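Local coordinates for protein ribonucleoside-diphosphate reductase, alpha chain (Actinobacillus ureae ATCC 25976, PDB 6DQX) that probably reduces ribonucleoside diphosphates to their deoxy forms, as the catalytic alpha subunit of a class Id ribonucleotide reductase, at residues A[138-144]-A[189-195]; A[43-47]-A[89-93]. All blocks are in the same frame, centred on the assembly; numbering follows the deposited sequence.

Contact 1 (A[138-144]-A[189-195]). With EDO (1,2-ethanediol), chain H.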
loop_
_atom_site.group_PDB
_atom_site.type_symbol
_atom_site.label_atom_id
_atom_site.label_comp_id
_atom_site.label_asym_id
_atom_site.label_seq_id
_atom_site.Cartn_x
_atom_site.Cartn_y
_atom_site.Cartn_z
ATOM N N PHE A 138 -8.052 3.407 -13.220
ATOM C CA PHE A 138 -6.933 4.378 -13.041
ATOM C C PHE A 138 -7.036 5.614 -13.917
ATOM O O PHE A 138 -6.227 6.556 -13.777
ATOM C CB PHE A 138 -5.597 3.674 -13.323
ATOM C CG PHE A 138 -5.176 2.730 -12.253
ATOM C CD1 PHE A 138 -5.795 1.500 -12.103
ATOM C CD2 PHE A 138 -4.142 3.059 -11.371
ATOM C CE1 PHE A 138 -5.417 0.610 -11.129
ATOM C CE2 PHE A 138 -3.765 2.167 -10.404
ATOM C CZ PHE A 138 -4.392 0.942 -10.260
ATOM N N GLY A 139 -8.014 5.650 -14.822
ATOM C CA GLY A 139 -8.036 6.650 -15.877
ATOM C C GLY A 139 -8.322 8.093 -15.511
ATOM O O GLY A 139 -8.117 8.991 -16.334
ATOM N N ASP A 140 -8.829 8.340 -14.305
ATOM C CA ASP A 140 -9.026 9.712 -13.847
ATOM C C ASP A 140 -7.857 10.237 -13.006
ATOM O O ASP A 140 -7.886 11.391 -12.584
ATOM C CB ASP A 140 -10.375 9.859 -13.124
ATOM C CG ASP A 140 -11.556 9.964 -14.102
ATOM O OD1 ASP A 140 -11.354 10.236 -15.295
ATOM O OD2 ASP A 140 -12.702 9.815 -13.650
ATOM N N ILE A 141 -6.836 9.415 -12.796
ATOM C CA ILE A 141 -5.565 9.893 -12.212
ATOM C C ILE A 141 -4.853 10.775 -13.249
ATOM O O ILE A 141 -4.647 10.384 -14.408
ATOM C CB ILE A 141 -4.661 8.720 -11.782
ATOM C CG1 ILE A 141 -5.341 7.881 -10.691
ATOM C CG2 ILE A 141 -3.311 9.237 -11.295
ATOM C CD1 ILE A 141 -4.664 6.561 -10.412
ATOM N N ARG A 142 -4.422 11.964 -12.838
ATOM C CA ARG A 142 -3.756 12.852 -13.780
ATOM C C ARG A 142 -2.432 12.211 -14.229
ATOM O O ARG A 142 -1.812 11.504 -13.448
ATOM C CB ARG A 142 -3.514 14.218 -13.160
ATOM C CG ARG A 142 -4.703 15.168 -13.263
ATOM C CD ARG A 142 -4.456 16.471 -12.507
ATOM N NE ARG A 142 -4.364 16.242 -11.061
ATOM C CZ ARG A 142 -3.252 16.020 -10.356
ATOM N NH1 ARG A 142 -3.349 15.826 -9.042
ATOM N NH2 ARG A 142 -2.052 15.981 -10.930
ATOM N N PRO A 143 -2.027 12.430 -15.488
ATOM C CA PRO A 143 -0.846 11.771 -16.063
ATOM C C PRO A 143 0.499 12.332 -15.578
ATOM O O PRO A 143 0.539 13.407 -14.973
ATOM C CB PRO A 143 -1.011 12.005 -17.561
ATOM C CG PRO A 143 -1.796 13.254 -17.668
ATOM C CD PRO A 143 -2.701 13.295 -16.473
ATOM N N ARG A 144 1.571 11.587 -15.843
ATOM C CA ARG A 144 2.919 11.967 -15.427
ATOM C C ARG A 144 3.212 13.371 -15.953
ATOM O O ARG A 144 2.952 13.667 -17.117
ATOM C CB ARG A 144 3.950 10.984 -15.978
ATOM C CG ARG A 144 5.367 11.220 -15.473
ATOM C CD ARG A 144 6.340 10.224 -16.078
ATOM N NE ARG A 144 6.122 8.879 -15.557
ATOM C CZ ARG A 144 6.501 8.442 -14.354
ATOM N NH1 ARG A 144 7.123 9.235 -13.473
ATOM N NH2 ARG A 144 6.236 7.182 -14.014
ATOM N N HIS A 189 -5.139 7.966 -22.542
ATOM C CA HIS A 189 -4.568 8.521 -21.310
ATOM C C HIS A 189 -3.123 8.895 -21.561
ATOM O O HIS A 189 -2.417 8.199 -22.302
ATOM C CB HIS A 189 -4.615 7.495 -20.161
ATOM C CG HIS A 189 -4.392 8.096 -18.804
ATOM N ND1 HIS A 189 -3.138 8.254 -18.241
ATOM C CD2 HIS A 189 -5.276 8.575 -17.891
ATOM C CE1 HIS A 189 -3.262 8.810 -17.049
ATOM N NE2 HIS A 189 -4.545 9.013 -16.804
ATOM N N GLY A 190 -2.679 9.968 -20.909
ATOM C CA GLY A 190 -1.293 10.402 -21.012
ATOM C C GLY A 190 -0.265 9.338 -20.749
ATOM O O GLY A 190 0.806 9.373 -21.360
ATOM N N ASP A 191 -0.570 8.376 -19.868
ATOM C CA ASP A 191 0.390 7.367 -19.441
ATOM C C ASP A 191 0.289 6.023 -20.176
ATOM O O ASP A 191 0.928 5.057 -19.768
ATOM C CB ASP A 191 0.276 7.115 -17.930
ATOM C CG ASP A 191 0.431 8.372 -17.092
ATOM O OD1 ASP A 191 1.208 9.284 -17.467
ATOM O OD2 ASP A 191 -0.245 8.446 -16.034
ATOM N N ILE A 192 -0.485 5.961 -21.257
ATOM C CA ILE A 192 -0.728 4.701 -21.951
ATOM C C ILE A 192 0.564 3.951 -22.334
ATOM O O ILE A 192 0.655 2.743 -22.163
ATOM C CB ILE A 192 -1.694 4.899 -23.162
ATOM C CG1 ILE A 192 -2.181 3.548 -23.723
ATOM C CG2 ILE A 192 -1.075 5.708 -24.294
ATOM C CD1 ILE A 192 -2.805 2.613 -22.708
ATOM N N ASP A 193 1.573 4.678 -22.817
ATOM C CA ASP A 193 2.865 4.040 -23.171
ATOM C C ASP A 193 3.525 3.334 -21.986
ATOM O O ASP A 193 4.120 2.270 -22.166
ATOM C CB ASP A 193 3.846 5.054 -23.786
ATOM C CG ASP A 193 3.428 5.526 -25.172
ATOM O OD1 ASP A 193 2.835 4.729 -25.930
ATOM O OD2 ASP A 193 3.715 6.706 -25.518
ATOM N N GLU A 194 3.406 3.891 -20.775
ATOM C CA GLU A 194 3.974 3.221 -19.607
ATOM C C GLU A 194 3.228 1.926 -19.283
ATOM O O GLU A 194 3.835 0.938 -18.935
ATOM C CB GLU A 194 3.979 4.117 -18.370
ATOM C CG GLU A 194 4.872 5.343 -18.481
ATOM C CD GLU A 194 4.927 6.097 -17.172
ATOM O OE1 GLU A 194 4.383 7.230 -17.099
ATOM O OE2 GLU A 194 5.463 5.531 -16.203
ATOM N N TRP A 195 1.901 1.963 -19.363
ATOM C CA TRP A 195 1.085 0.766 -19.092
ATOM C C TRP A 195 1.334 -0.352 -20.114
ATOM O O TRP A 195 1.363 -1.514 -19.748
ATOM C CB TRP A 195 -0.396 1.131 -19.078
ATOM C CG TRP A 195 -0.828 1.866 -17.854
ATOM C CD1 TRP A 195 -0.598 3.182 -17.556
ATOM C CD2 TRP A 195 -1.572 1.334 -16.758
ATOM N NE1 TRP A 195 -1.175 3.508 -16.351
ATOM C CE2 TRP A 195 -1.775 2.392 -15.832
ATOM C CE3 TRP A 195 -2.092 0.067 -16.461
ATOM C CZ2 TRP A 195 -2.468 2.217 -14.629
ATOM C CZ3 TRP A 195 -2.798 -0.102 -15.261
ATOM C CH2 TRP A 195 -2.955 0.960 -14.352
HETATM C C1 EDO H . -1.725 12.871 -6.610
HETATM O O1 EDO H . -2.258 14.186 -6.772
HETATM C C2 EDO H . -2.602 11.910 -7.398
HETATM O O2 EDO H . -2.573 12.257 -8.789
#
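R144 grips E194 side-on through two nitrogens, in a salt bridge. NE of R144 bonds OE1 of E194 at 2.8 Å. NH2 of R144 takes OE2 of E194 at the same distance. Both oxygens lie near the guanidinium plane, but that plane is turned 41° from the carboxylate. OE1 is met from above the carboxylate plane, OE2 on its syn side and nearer the plane. A bend at chi3 of R144 (-70°) turns its head to E194. The backbone N of R144 bonds OD1 of D191 at 2.8 Å, almost straight at 173°, on the syn lone pair. H189 presents NE2, in its ring plane, to the carbonyl O of I141 at 2.8 Å. CD2 of H189 lies 3.3 Å from O of G139. Deeper in, F138 and W195 make an edge-to-face pair. The rim of the indole comes over one phenyl face, with CH2 of W195 3.5 Å from CG of F138.

These contacts join the loop after strand 134-137 to the turn and short helix after the neighbouring parallel strand 181-186, within the ribonucleotide reductase barrel domain. Residues 138-141 form a type I turn, and so do 189-192.

Within its own segment, D191 N donates to ND1 of H189 at 3.0 Å. This holds the imidazole and leaves NE2 as its donor. In the second shell, S157 on helix 156-170 bonds both OD2 of D191 and NE1 of W195. F164 of that helix meets the F138 ring. The CB of R142 points away from 189-195; its NE forms a salt bridge with D112.

Contact 2 (A[43-47]-A[89-93])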
loop_
_atom_site.group_PDB
_atom_site.type_symbol
_atom_site.label_atom_id
_atom_site.label_comp_id
_atom_site.label_asym_id
_atom_site.label_seq_id
_atom_site.Cartn_x
_atom_site.Cartn_y
_atom_site.Cartn_z
ATOM N N ARG A 43 -10.248 -30.659 -1.140
ATOM C CA ARG A 43 -8.935 -30.047 -1.133
ATOM C C ARG A 43 -8.961 -28.538 -1.265
ATOM O O ARG A 43 -8.060 -27.876 -0.767
ATOM C CB ARG A 43 -8.069 -30.647 -2.234
ATOM C CG ARG A 43 -7.725 -32.081 -1.931
ATOM C CD ARG A 43 -7.048 -32.752 -3.090
ATOM N NE ARG A 43 -6.436 -33.999 -2.649
ATOM C CZ ARG A 43 -5.617 -34.744 -3.388
ATOM N NH1 ARG A 43 -5.297 -34.388 -4.632
ATOM N NH2 ARG A 43 -5.110 -35.860 -2.872
ATOM N N GLY A 44 -9.984 -28.004 -1.930
ATOM C CA GLY A 44 -10.086 -26.573 -2.208
ATOM C C GLY A 44 -11.007 -25.773 -1.296
ATOM O O GLY A 44 -10.606 -24.731 -0.772
ATOM N N TYR A 45 -12.245 -26.236 -1.129
ATOM C CA TYR A 45 -13.337 -25.374 -0.622
ATOM C C TYR A 45 -13.966 -25.764 0.693
ATOM O O TYR A 45 -14.452 -24.882 1.402
ATOM C CB TYR A 45 -14.481 -25.262 -1.647
ATOM C CG TYR A 45 -14.083 -24.895 -3.061
ATOM C CD1 TYR A 45 -12.939 -24.138 -3.339
ATOM C CD2 TYR A 45 -14.883 -25.271 -4.131
ATOM C CE1 TYR A 45 -12.582 -23.824 -4.644
ATOM C CE2 TYR A 45 -14.542 -24.938 -5.437
ATOM C CZ TYR A 45 -13.388 -24.228 -5.685
ATOM O OH TYR A 45 -13.035 -23.912 -6.970
ATOM N N LEU A 46 -13.990 -27.052 1.022
ATOM C CA LEU A 46 -14.735 -27.529 2.188
ATOM C C LEU A 46 -13.854 -27.505 3.421
ATOM O O LEU A 46 -12.670 -27.847 3.342
ATOM C CB LEU A 46 -15.212 -28.963 1.971
ATOM C CG LEU A 46 -16.157 -29.161 0.783
ATOM C CD1 LEU A 46 -16.424 -30.636 0.588
ATOM C CD2 LEU A 46 -17.455 -28.397 1.005
ATOM N N LEU A 47 -14.436 -27.117 4.544
ATOM C CA LEU A 47 -13.753 -27.233 5.831
ATOM C C LEU A 47 -13.568 -28.708 6.179
ATOM O O LEU A 47 -14.429 -29.537 5.870
ATOM C CB LEU A 47 -14.530 -26.501 6.926
ATOM C CG LEU A 47 -14.336 -24.975 6.866
ATOM C CD1 LEU A 47 -15.426 -24.263 7.640
ATOM C CD2 LEU A 47 -12.959 -24.563 7.382
ATOM N N SER A 89 -16.975 -20.438 -6.396
ATOM C CA SER A 89 -16.072 -20.884 -5.329
ATOM C C SER A 89 -16.223 -20.085 -4.026
ATOM O O SER A 89 -16.173 -20.693 -2.975
ATOM C CB SER A 89 -14.616 -20.998 -5.796
ATOM O OG SER A 89 -14.066 -19.767 -6.134
ATOM N N PRO A 90 -16.435 -18.745 -4.083
ATOM C CA PRO A 90 -16.740 -18.041 -2.829
ATOM C C PRO A 90 -18.012 -18.521 -2.115
ATOM O O PRO A 90 -18.061 -18.534 -0.893
ATOM C CB PRO A 90 -16.874 -16.574 -3.268
ATOM C CG PRO A 90 -16.041 -16.475 -4.499
ATOM C CD PRO A 90 -16.289 -17.784 -5.196
ATOM N N ILE A 91 -19.036 -18.921 -2.872
ATOM C CA ILE A 91 -20.260 -19.458 -2.282
ATOM C C ILE A 91 -19.989 -20.831 -1.639
ATOM O O ILE A 91 -20.367 -21.068 -0.478
ATOM C CB ILE A 91 -21.394 -19.508 -3.350
ATOM C CG1 ILE A 91 -21.841 -18.067 -3.649
ATOM C CG2 ILE A 91 -22.554 -20.384 -2.879
ATOM C CD1 ILE A 91 -22.657 -17.862 -4.920
ATOM N N TRP A 92 -19.325 -21.712 -2.372
ATOM C CA TRP A 92 -18.920 -23.034 -1.835
ATOM C C TRP A 92 -18.111 -22.833 -0.565
ATOM O O TRP A 92 -18.318 -23.536 0.437
ATOM C CB TRP A 92 -18.052 -23.818 -2.819
ATOM C CG TRP A 92 -18.784 -24.697 -3.760
ATOM C CD1 TRP A 92 -19.000 -24.466 -5.098
ATOM C CD2 TRP A 92 -19.390 -25.959 -3.466
ATOM N NE1 TRP A 92 -19.721 -25.506 -5.646
ATOM C CE2 TRP A 92 -19.969 -26.434 -4.669
ATOM C CE3 TRP A 92 -19.508 -26.732 -2.307
ATOM C CZ2 TRP A 92 -20.654 -27.646 -4.743
ATOM C CZ3 TRP A 92 -20.175 -27.949 -2.385
ATOM C CH2 TRP A 92 -20.746 -28.392 -3.592
ATOM N N SER A 93 -17.194 -21.871 -0.609
ATOM C CA SER A 93 -16.264 -21.668 0.529
ATOM C C SER A 93 -16.906 -21.039 1.760
ATOM O O SER A 93 -16.625 -21.477 2.900
ATOM C CB SER A 93 -15.042 -20.863 0.098
ATOM O OG SER A 93 -14.286 -21.589 -0.851
HETATM O O HOH W 1 -16.888 -24.511 2.921
#
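Y45 lays its side chain against S89, W92 and S93. This sets residues 45-46, where helix 35-44 gives out into the following chain, against helix 89-94 at the protein surface. Helix 89-94 follows directly on strand 85-87, which pairs with strand 288-296 in the central mixed sheet.

The cross-segment side-chain contacts are van der Waals. CA of S89 sits over one face of the phenol, toward the rim, and CB of S89 comes within 3.5 Å of CZ of Y45. At the other end of the ring, CD2 of Y45 meets CB of W92 at 3.7 Å. OG of S93 lies 3.8 Å from CB of Y45. The phenol and the indole are tilted by 31°, neither stacked nor edge-to-face. L46 adds a looser touch, its CD2 to CE3 of W92 at 4.2 Å. S419 and I423 of helix 418-423 also touch Y45, and I56 of helix 52-67 packs on W92.

Polar links are fewer. A water lies between the backbones, 2.9 Å from O of Y45 and also close to O of W92. It has more acceptors within reach than protons, so not every approach can be a bond at once. R55 NE bonds that same W92 carbonyl.

Within the helix, S93 folds back on its own turn. With OG anti to the carbonyl carbon (chi1 -65°), the S93 hydroxyl donates to O of S89 at 3.0 Å. The backbone N of S93 reaches this oxygen too, from the opposite face of the carbonyl plane.

The two contacts lie in series along the chain and share no helix or strand. Their centres are about 38 Å apart, and their nearest atoms about 21 Å. Contact 1 is partly buried and ties a loop to a turn and short helix, both following adjacent parallel strands. Its chemistry is mixed: a salt bridge toward the exposed end, directed hydrogen bonds in the middle and an aromatic pair in the buried part. Contact 2 is a smaller surface contact, with W92 as its buried part, held mainly by van der Waals packing, with a water near both backbones. Helix 156-170 backs contact 1; at contact 2 helix 418-423 touches Y45 and helix 52-67 touches L46 and W92.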